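PDB 3I8B: xylulose kinase from Bifidobacterium adolescentis ATCC 15703, which probably phosphorylates D-xylulose with ATP to give D-xylulose 5-phosphate, as a member of the FGGY family of carbohydrate kinases. Local coordinates for residues G273-G281 with A318-L327; S303-V314 with E416-S424. All blocks are in the same frame, centred on the assembly; numbering follows the deposited sequence.

Contact 1: G273-G281 with A318-L327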
# COMPACT_ATOMS: atom_id res chain seq x y z
N GLY A 273 3.48 6.29 -1.91
CA GLY A 273 2.64 5.13 -2.21
C GLY A 273 1.22 5.33 -1.70
O GLY A 273 1.00 6.09 -0.74
N ASP A 274 0.26 4.66 -2.32
CA ASP A 274 -1.15 4.95 -2.02
C ASP A 274 -1.54 4.73 -0.56
O ASP A 274 -2.17 5.60 0.04
CB ASP A 274 -2.12 4.26 -2.99
CG ASP A 274 -1.88 2.76 -3.14
OD1 ASP A 274 -1.18 2.15 -2.30
OD2 ASP A 274 -2.40 2.20 -4.11
N ASN A 275 -1.18 3.59 0.02
CA ASN A 275 -1.52 3.36 1.42
C ASN A 275 -1.08 4.48 2.37
O ASN A 275 -1.87 4.95 3.19
CB ASN A 275 -0.98 2.01 1.89
CG ASN A 275 -1.72 0.85 1.26
OD1 ASN A 275 -1.12 -0.00 0.60
ND2 ASN A 275 -3.04 0.83 1.45
N ALA A 276 0.19 4.89 2.27
CA ALA A 276 0.71 5.97 3.10
C ALA A 276 0.11 7.35 2.76
O ALA A 276 -0.03 8.22 3.63
CB ALA A 276 2.23 6.04 3.00
N MSE A 277 -0.19 7.56 1.49
CA MSE A 277 -0.74 8.85 1.11
C MSE A 277 -2.15 8.96 1.70
O MSE A 277 -2.50 9.98 2.29
CB MSE A 277 -0.73 9.04 -0.42
CG MSE A 277 0.67 9.19 -1.01
SE MSE A 277 1.30 11.09 -1.23
CE MSE A 277 1.60 11.52 0.66
N ALA A 278 -2.94 7.88 1.58
CA ALA A 278 -4.30 7.88 2.13
C ALA A 278 -4.24 8.16 3.62
O ALA A 278 -5.06 8.90 4.15
CB ALA A 278 -5.00 6.53 1.88
N SER A 279 -3.26 7.55 4.30
CA SER A 279 -3.10 7.74 5.74
C SER A 279 -2.84 9.21 6.10
O SER A 279 -3.41 9.73 7.07
CB SER A 279 -2.00 6.83 6.29
OG SER A 279 -2.26 5.48 5.93
N LEU A 280 -1.98 9.85 5.33
CA LEU A 280 -1.74 11.28 5.49
C LEU A 280 -3.06 12.05 5.27
O LEU A 280 -3.42 12.89 6.07
CB LEU A 280 -0.66 11.76 4.53
CG LEU A 280 -0.10 13.17 4.75
CD1 LEU A 280 0.65 13.28 6.07
CD2 LEU A 280 0.78 13.57 3.59
N GLY A 281 -3.78 11.72 4.21
CA GLY A 281 -5.03 12.39 3.89
C GLY A 281 -6.09 12.21 4.95
O GLY A 281 -6.96 13.07 5.14
N ALA A 318 7.31 2.30 5.07
CA ALA A 318 7.39 3.59 5.72
C ALA A 318 6.15 4.41 5.40
O ALA A 318 5.50 4.19 4.37
CB ALA A 318 8.64 4.34 5.26
N ASP A 319 5.81 5.35 6.27
CA ASP A 319 4.65 6.21 6.02
C ASP A 319 5.14 7.52 5.39
O ASP A 319 6.30 7.62 4.99
CB ASP A 319 3.88 6.48 7.32
CG ASP A 319 4.45 7.66 8.10
OD1 ASP A 319 5.66 7.96 7.97
OD2 ASP A 319 3.69 8.28 8.86
N CYS A 320 4.26 8.52 5.35
CA CYS A 320 4.61 9.82 4.73
C CYS A 320 4.88 10.95 5.72
O CYS A 320 4.77 12.13 5.37
CB CYS A 320 3.52 10.26 3.75
SG CYS A 320 3.44 9.25 2.25
N THR A 321 5.25 10.60 6.95
CA THR A 321 5.55 11.63 7.95
C THR A 321 6.92 11.42 8.58
O THR A 321 7.22 11.99 9.63
CB THR A 321 4.48 11.68 9.05
OG1 THR A 321 4.56 10.50 9.85
CG2 THR A 321 3.11 11.79 8.45
N GLY A 322 7.75 10.63 7.92
CA GLY A 322 9.05 10.29 8.44
C GLY A 322 9.01 9.09 9.37
O GLY A 322 9.99 8.78 10.03
N HIS A 323 7.87 8.42 9.42
CA HIS A 323 7.72 7.29 10.33
C HIS A 323 7.47 5.96 9.61
O HIS A 323 7.94 5.75 8.49
CB HIS A 323 6.64 7.60 11.37
CG HIS A 323 6.96 8.79 12.20
ND1 HIS A 323 6.42 10.04 11.97
CD2 HIS A 323 7.80 8.94 13.26
CE1 HIS A 323 6.90 10.90 12.85
NE2 HIS A 323 7.74 10.26 13.64
N TYR A 324 6.70 5.08 10.25
CA TYR A 324 6.57 3.72 9.74
C TYR A 324 5.14 3.25 9.56
O TYR A 324 4.24 3.67 10.30
CB TYR A 324 7.42 2.76 10.58
CG TYR A 324 8.87 3.13 10.46
CD1 TYR A 324 9.66 2.62 9.42
CD2 TYR A 324 9.46 4.03 11.34
CE1 TYR A 324 10.98 2.98 9.28
CE2 TYR A 324 10.80 4.40 11.20
CZ TYR A 324 11.55 3.87 10.16
OH TYR A 324 12.87 4.22 10.01
N LEU A 325 4.95 2.40 8.56
CA LEU A 325 3.64 1.88 8.16
C LEU A 325 3.61 0.34 8.10
O LEU A 325 3.65 -0.26 7.02
CB LEU A 325 3.25 2.46 6.79
CG LEU A 325 1.80 2.27 6.35
CD1 LEU A 325 0.93 3.29 7.05
CD2 LEU A 325 1.67 2.39 4.84
N PRO A 326 3.58 -0.31 9.27
CA PRO A 326 3.32 -1.75 9.28
C PRO A 326 1.99 -2.01 8.58
O PRO A 326 0.98 -1.42 8.95
CB PRO A 326 3.19 -2.08 10.78
CG PRO A 326 2.96 -0.72 11.45
CD PRO A 326 3.83 0.20 10.64
N LEU A 327 2.00 -2.88 7.58
CA LEU A 327 0.83 -3.07 6.74
C LEU A 327 0.46 -4.54 6.64
O LEU A 327 1.27 -5.36 6.21
CB LEU A 327 1.11 -2.52 5.34
CG LEU A 327 -0.14 -2.48 4.46
CD1 LEU A 327 -0.57 -1.04 4.26
CD2 LEU A 327 0.17 -3.14 3.12
O HOH W 1 1.52 8.54 5.89
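C320 meets A276 and M277 because its SG lies anti to the carbonyl carbon (chi1 -70°), aimed at the helix. M277, a selenomethionine, starts off away from the turn, but bends at chi2 and chi3 bring its methyl back. M277 CE ends 3.3 Å from C320 SG, a close contact. A276 CB touches C320 SG at 3.5 Å, so two neighbouring helix residues hold the thiol. One water bridges the backbones beside it, donating to A276 O and accepting from C320 N.

One turn further along the helix, L280 CD1 rests on T321 CG2 at 3.7 Å. The hydroxyl of T321 serves its own turn. T321 OG1 donates to the syn lone pair of D319 OD2 (2.6 Å) and accepts from H323 ND1 in the plane of the ring. D319 OD1 also takes the N-H groups of T321 and H323, from opposite faces of its plane; the first bond makes an Asx turn. If T321 were an alanine, D319 OD2 and H323 ND1 would probably lose the hydroxyl they share, and a gap would be likely to open beside L280 CD1.

At the start of the helix, L327 lies across N275, with L327 CD1 3.7 Å from N275 CG. L325 CD2 lies 4.1 Å from A276 CB.

The contact sets helix 274-281, which follows strand 267-273 of one sheet, against the edge of the other sheet, where strands 315-318 and 324-330 form a hairpin. Helices 196-199 and 460-474 and strand 297-301 pack around it.

Contact 2: S303-V314 with E416-S424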
# COMPACT_ATOMS: atom_id res chain seq x y z
N SER A 303 3.51 3.72 12.88
CA SER A 303 4.42 3.28 13.93
C SER A 303 5.58 4.26 14.06
O SER A 303 6.21 4.66 13.07
CB SER A 303 4.95 1.88 13.58
OG SER A 303 5.98 1.47 14.47
N GLU A 304 5.88 4.66 15.30
CA GLU A 304 6.99 5.55 15.57
C GLU A 304 8.32 4.94 15.09
O GLU A 304 9.15 5.62 14.47
CB GLU A 304 7.05 5.88 17.07
CG GLU A 304 8.19 6.79 17.47
CD GLU A 304 7.98 8.22 17.01
OE1 GLU A 304 6.83 8.58 16.67
OE2 GLU A 304 8.96 8.99 16.98
N ASN A 305 8.51 3.66 15.38
CA ASN A 305 9.77 2.97 15.10
C ASN A 305 9.61 1.91 14.01
O ASN A 305 8.48 1.51 13.72
CB ASN A 305 10.29 2.32 16.39
CG ASN A 305 10.57 3.34 17.48
OD1 ASN A 305 10.06 3.23 18.60
ND2 ASN A 305 11.37 4.35 17.16
N PRO A 306 10.73 1.47 13.40
CA PRO A 306 10.65 0.40 12.39
C PRO A 306 9.95 -0.82 12.98
O PRO A 306 10.02 -1.01 14.19
CB PRO A 306 12.12 0.06 12.11
CG PRO A 306 12.87 1.33 12.44
CD PRO A 306 12.10 2.01 13.54
N THR A 307 9.30 -1.61 12.14
CA THR A 307 8.57 -2.80 12.58
C THR A 307 9.03 -4.02 11.78
O THR A 307 9.21 -3.95 10.56
CB THR A 307 7.04 -2.63 12.42
OG1 THR A 307 6.73 -2.30 11.07
CG2 THR A 307 6.51 -1.52 13.34
N TYR A 308 9.19 -5.15 12.48
CA TYR A 308 9.79 -6.34 11.88
C TYR A 308 9.01 -7.62 12.20
O TYR A 308 9.24 -8.25 13.22
CB TYR A 308 11.24 -6.49 12.36
CG TYR A 308 12.16 -5.38 11.92
CD1 TYR A 308 12.69 -5.36 10.64
CD2 TYR A 308 12.52 -4.35 12.79
CE1 TYR A 308 13.52 -4.34 10.22
CE2 TYR A 308 13.37 -3.33 12.38
CZ TYR A 308 13.86 -3.33 11.09
OH TYR A 308 14.71 -2.34 10.67
N ASP A 309 8.08 -7.99 11.33
CA ASP A 309 7.39 -9.27 11.47
C ASP A 309 8.23 -10.39 10.84
O ASP A 309 8.13 -10.64 9.64
CB ASP A 309 6.00 -9.21 10.83
CG ASP A 309 5.31 -10.56 10.80
OD1 ASP A 309 5.80 -11.50 11.47
OD2 ASP A 309 4.27 -10.69 10.11
N LEU A 310 9.06 -11.05 11.65
CA LEU A 310 10.00 -12.07 11.16
C LEU A 310 9.29 -13.20 10.42
O LEU A 310 9.90 -13.99 9.70
CB LEU A 310 10.83 -12.64 12.32
CG LEU A 310 11.61 -11.59 13.11
CD1 LEU A 310 12.50 -12.24 14.17
CD2 LEU A 310 12.42 -10.70 12.16
N THR A 311 7.99 -13.24 10.62
CA THR A 311 7.09 -14.19 9.99
C THR A 311 6.85 -13.88 8.50
O THR A 311 6.57 -14.78 7.71
CB THR A 311 5.75 -14.15 10.74
OG1 THR A 311 5.62 -15.31 11.56
CG2 THR A 311 4.59 -14.01 9.80
N GLY A 312 6.95 -12.60 8.14
CA GLY A 312 6.77 -12.19 6.76
C GLY A 312 5.31 -12.01 6.36
O GLY A 312 4.98 -12.04 5.17
N ALA A 313 4.43 -11.84 7.35
CA ALA A 313 3.04 -11.53 7.07
C ALA A 313 2.86 -10.01 6.94
O ALA A 313 2.39 -9.50 5.92
CB ALA A 313 2.14 -12.07 8.18
N VAL A 314 3.23 -9.30 7.99
CA VAL A 314 3.10 -7.86 8.00
C VAL A 314 4.27 -7.23 7.26
O VAL A 314 5.43 -7.47 7.59
CB VAL A 314 3.00 -7.29 9.43
CG1 VAL A 314 2.53 -5.85 9.39
CG2 VAL A 314 2.04 -8.13 10.26
N GLU A 416 -3.48 -7.17 16.74
CA GLU A 416 -2.66 -7.78 17.78
C GLU A 416 -1.27 -8.12 17.27
O GLU A 416 -0.28 -8.00 18.00
CB GLU A 416 -3.34 -9.03 18.33
CG GLU A 416 -4.64 -8.73 19.03
CD GLU A 416 -4.45 -7.72 20.14
OE1 GLU A 416 -3.33 -7.64 20.68
OE2 GLU A 416 -5.42 -7.00 20.47
N LEU A 417 -1.19 -8.57 16.03
CA LEU A 417 0.11 -8.86 15.43
C LEU A 417 0.93 -7.58 15.26
O LEU A 417 2.12 -7.54 15.58
CB LEU A 417 -0.09 -9.54 14.09
CG LEU A 417 1.15 -9.99 13.33
CD1 LEU A 417 1.96 -10.96 14.16
CD2 LEU A 417 0.74 -10.62 12.02
N ILE A 418 0.30 -6.52 14.76
CA ILE A 418 1.00 -5.24 14.62
C ILE A 418 1.47 -4.73 15.98
O ILE A 418 2.62 -4.35 16.13
CB ILE A 418 0.14 -4.19 13.88
CG1 ILE A 418 0.00 -4.60 12.41
CG2 ILE A 418 0.78 -2.79 14.02
CD1 ILE A 418 -0.99 -3.78 11.59
N ARG A 419 0.59 -4.77 16.97
CA ARG A 419 0.98 -4.45 18.34
C ARG A 419 2.19 -5.25 18.81
O ARG A 419 3.07 -4.72 19.48
CB ARG A 419 -0.19 -4.66 19.30
CG ARG A 419 -1.35 -3.72 19.11
CD ARG A 419 -2.41 -3.94 20.18
NE ARG A 419 -3.39 -2.86 20.20
CZ ARG A 419 -4.70 -3.03 20.01
NH1 ARG A 419 -5.20 -4.23 19.78
NH2 ARG A 419 -5.50 -1.98 20.06
N SER A 420 2.23 -6.53 18.43
CA SER A 420 3.31 -7.42 18.85
C SER A 420 4.65 -7.01 18.24
O SER A 420 5.71 -7.38 18.75
CB SER A 420 2.99 -8.88 18.49
OG SER A 420 3.39 -9.18 17.17
N LEU A 421 4.60 -6.24 17.15
CA LEU A 421 5.82 -5.71 16.54
C LEU A 421 6.31 -4.43 17.24
O LEU A 421 7.25 -3.78 16.79
CB LEU A 421 5.59 -5.42 15.05
CG LEU A 421 5.01 -6.56 14.21
CD1 LEU A 421 4.81 -6.12 12.76
CD2 LEU A 421 5.90 -7.81 14.28
N GLY A 422 5.66 -4.08 18.35
CA GLY A 422 6.04 -2.90 19.10
C GLY A 422 5.31 -1.62 18.75
O GLY A 422 5.61 -0.58 19.32
N ALA A 423 4.36 -1.68 17.82
CA ALA A 423 3.58 -0.50 17.42
C ALA A 423 2.25 -0.38 18.17
O ALA A 423 1.32 -1.14 17.91
CB ALA A 423 3.33 -0.51 15.92
N SER A 424 2.16 0.57 19.10
CA SER A 424 0.90 0.83 19.80
C SER A 424 -0.21 1.17 18.81
O SER A 424 0.03 1.85 17.81
CB SER A 424 1.03 2.00 20.78
OG SER A 424 1.89 1.69 21.86
O HOH W 2 7.05 1.75 17.30
O HOH W 3 8.01 -0.95 16.47
O HOH W 4 9.36 -4.82 15.35
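L421 is the main bump of this contact, and segment 303-314 curves round it. T307, Y308, D309 and V314 shape the hollow. The isobutyl group forks inside it. L421 CD2 reaches the backbone, 3.5 Å from D309 CA and equally near the carbonyl oxygen of Y308. L421 CD1 turns to D309 CB and lies 4.0 Å from V314 CB. T307 CB closes the hollow at the root of the leucine, 4.1 Å from L421 CB. The CG of L421 is anti to its carbonyl carbon (chi1 -52°), which carries the branch from the helix end into this bend.

V314 is the answering bump. It fits among L417, I418 and L421. V314 CG2 presses on L417 CD2 at 3.3 Å, tighter than usual for two carbons, as the two side chains run alongside each other, pointing opposite ways. V314 also lies across I418, CG1 against CG1. Past the glycine G422, the small A423 puts its CB against S303, with A423 CB 3.6 Å from S303 OG.

D309 probably helps to keep the hollow in shape. D309 OD2 accepts from V314 N, on the anti side and nearly straight (2.7 Å, 175°), and from A313 N, which comes from above the carboxylate plane. A type I turn from D309 to G312 lies between.

No direct hydrogen bond crosses the contact. The side chains meet by apolar packing, while waters join backbone atoms of the two segments. Two of them donate to L421 O; one also donates to P306 O, and the other accepts from Y308 N. The buried carboxylate of D309 is met by its own loop. The loop is therefore probably held on the end of helix 396-420 by fit of shape and by water bridges.

How the contacts relate
The two contacts interlock along the chain, for their segments alternate: 273-281, 303-314, 318-327, 416-424. Their centres lie 15 Å apart. They also touch directly. Y324 O and S303 N are 2.7 Å apart, a probable hydrogen bond, and L327 O packs on V314 CG1 at 3.5 Å. Contact 1 is the closer to the predicted active site. It holds D274, the predicted proton acceptor, and the side chain of N275 comes within about 3 Å of that of Q74, a predicted substrate residue. Contact 2 stands further back, with V314 about 12 Å from Q74 between side chains. It lies within the C-terminal family region, whereas contact 1 pairs the N-terminal region with the C-terminal one.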